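Local coordinates for extracellular matrix-binding protein EbhA (Staphylococcus aureus, PDB 2DGJ) that is a cell wall-associated adhesin, built as a long rod of three-helix bundles, that probably binds extracellular matrix components, at residues Thr211-Gly216 with Gly243-Gly248. Numbering follows the deposited sequence.
Sequences TNTING and GVKDKG
With chi2 of I214 extended at -179°, its CD1 ends up pointing at the neighbouring helix. K245 is placed by chi1 of -165°, which sets CG opposite the backbone N, and the chain then bends at chi2 and chi3. These two side chains, with T213 and V244, carry the contact. I214 CD1 lies 4.3 Å from V244 CG1, an apolar contact between two buried residues. The same methyl sits 4.4 Å from K245 CA, so it reaches the backbone of the second helix. Nearer the surface, T213 OG1 meets the aliphatic part of K245, 3.8 Å from its CG. The two side chains cross there at about a right angle. CG is an aliphatic carbon, so this is a van der Waals contact. The T213 hydroxyl has its polar partners in its own helix, chiefly A210 O, with S209 O as a second. Both segments fall within a GA module, and their helices, 199-215 and 238-250, pack with helix 222-234 as a three-helix bundle. The two segments run nearly parallel, at 10°, consistent with an up-down-up order. Their axes come within 10.0 Å, and the CA atoms of I214 and K245 within 6.6 Å. Helix 222-234 closes the bundle: I214 also packs on L228, and V244 on Q231 and V232. Past the end of helix 199-215, N219 reaches back through its side-chain amide to the carbonyl oxygen of G248.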
loop_
_atom_site.group_PDB
_atom_site.type_symbol
_atom_site.label_atom_id
_atom_site.label_comp_id
_atom_site.label_asym_id
_atom_site.label_seq_id
_atom_site.Cartn_x
_atom_site.Cartn_y
_atom_site.Cartn_z
ATOM N N THR A 211 -5.903 -45.182 43.939
ATOM C CA THR A 211 -6.852 -46.289 43.916
ATOM C C THR A 211 -6.122 -47.623 43.881
ATOM O O THR A 211 -6.487 -48.563 44.580
ATOM C CB THR A 211 -7.786 -46.200 42.692
ATOM O OG1 THR A 211 -8.676 -45.090 42.855
ATOM C CG2 THR A 211 -8.601 -47.472 42.544
ATOM N N ASN A 212 -5.082 -47.701 43.064
ATOM C CA ASN A 212 -4.307 -48.929 42.959
ATOM C C ASN A 212 -3.519 -49.196 44.238
ATOM O O ASN A 212 -3.313 -50.346 44.618
ATOM C CB ASN A 212 -3.356 -48.866 41.762
ATOM C CG ASN A 212 -4.088 -48.881 40.433
ATOM O OD1 ASN A 212 -5.176 -49.451 40.316
ATOM N ND2 ASN A 212 -3.485 -48.266 39.421
ATOM N N THR A 213 -3.073 -48.131 44.896
ATOM C CA THR A 213 -2.320 -48.285 46.134
ATOM C C THR A 213 -3.245 -48.770 47.244
ATOM O O THR A 213 -2.881 -49.655 48.017
ATOM C CB THR A 213 -1.654 -46.958 46.567
ATOM O OG1 THR A 213 -2.582 -45.883 46.396
ATOM C CG2 THR A 213 -0.418 -46.680 45.738
ATOM N N ILE A 214 -4.444 -48.200 47.318
ATOM C CA ILE A 214 -5.407 -48.608 48.336
ATOM C C ILE A 214 -5.773 -50.083 48.167
ATOM O O ILE A 214 -5.816 -50.838 49.142
ATOM C CB ILE A 214 -6.699 -47.758 48.258
ATOM C CG1 ILE A 214 -6.438 -46.362 48.830
ATOM C CG2 ILE A 214 -7.824 -48.439 49.025
ATOM C CD1 ILE A 214 -7.646 -45.438 48.821
ATOM N N ASN A 215 -6.037 -50.484 46.928
ATOM C CA ASN A 215 -6.406 -51.865 46.638
ATOM C C ASN A 215 -5.364 -52.859 47.129
ATOM O O ASN A 215 -5.702 -53.986 47.500
ATOM C CB ASN A 215 -6.607 -52.063 45.131
ATOM C CG ASN A 215 -8.074 -52.084 44.734
ATOM O OD1 ASN A 215 -8.871 -52.835 45.299
ATOM N ND2 ASN A 215 -8.434 -51.269 43.749
ATOM N N GLY A 216 -4.101 -52.435 47.135
ATOM C CA GLY A 216 -3.024 -53.312 47.553
ATOM C C GLY A 216 -2.585 -53.246 49.003
ATOM O O GLY A 216 -1.622 -53.914 49.382
ATOM N N GLY A 243 -5.349 -37.226 50.642
ATOM C CA GLY A 243 -5.803 -37.217 52.021
ATOM C C GLY A 243 -6.489 -38.537 52.317
ATOM O O GLY A 243 -6.350 -39.096 53.406
ATOM N N VAL A 244 -7.234 -39.031 51.335
ATOM C CA VAL A 244 -7.946 -40.296 51.459
ATOM C C VAL A 244 -6.938 -41.440 51.494
ATOM O O VAL A 244 -7.054 -42.351 52.312
ATOM C CB VAL A 244 -8.900 -40.521 50.273
ATOM C CG1 VAL A 244 -9.575 -41.887 50.386
ATOM C CG2 VAL A 244 -9.933 -39.408 50.231
ATOM N N LYS A 245 -5.954 -41.384 50.602
ATOM C CA LYS A 245 -4.929 -42.418 50.544
ATOM C C LYS A 245 -4.224 -42.526 51.896
ATOM O O LYS A 245 -4.048 -43.625 52.425
ATOM C CB LYS A 245 -3.908 -42.098 49.449
ATOM C CG LYS A 245 -3.015 -43.274 49.082
ATOM C CD LYS A 245 -1.559 -43.033 49.442
ATOM C CE LYS A 245 -0.925 -41.967 48.553
ATOM N NZ LYS A 245 0.526 -41.793 48.849
ATOM N N ASP A 246 -3.826 -41.385 52.452
ATOM C CA ASP A 246 -3.146 -41.378 53.743
ATOM C C ASP A 246 -4.042 -41.980 54.812
ATOM O O ASP A 246 -3.588 -42.733 55.670
ATOM C CB ASP A 246 -2.756 -39.953 54.150
ATOM C CG ASP A 246 -1.661 -39.377 53.270
ATOM O OD1 ASP A 246 -0.752 -40.140 52.884
ATOM O OD2 ASP A 246 -1.700 -38.162 52.978
ATOM N N LYS A 247 -5.328 -41.643 54.757
ATOM C CA LYS A 247 -6.278 -42.157 55.730
ATOM C C LYS A 247 -6.304 -43.671 55.631
ATOM O O LYS A 247 -6.510 -44.360 56.625
ATOM C CB LYS A 247 -7.678 -41.584 55.473
ATOM C CG LYS A 247 -8.749 -42.047 56.454
ATOM C CD LYS A 247 -9.989 -41.161 56.378
ATOM C CE LYS A 247 -10.601 -41.156 54.983
ATOM N NZ LYS A 247 -11.768 -40.237 54.908
ATOM N N GLY A 248 -6.079 -44.179 54.424
ATOM C CA GLY A 248 -6.075 -45.613 54.211
ATOM C C GLY A 248 -4.829 -46.285 54.751
ATOM O O GLY A 248 -4.885 -47.432 55.204
#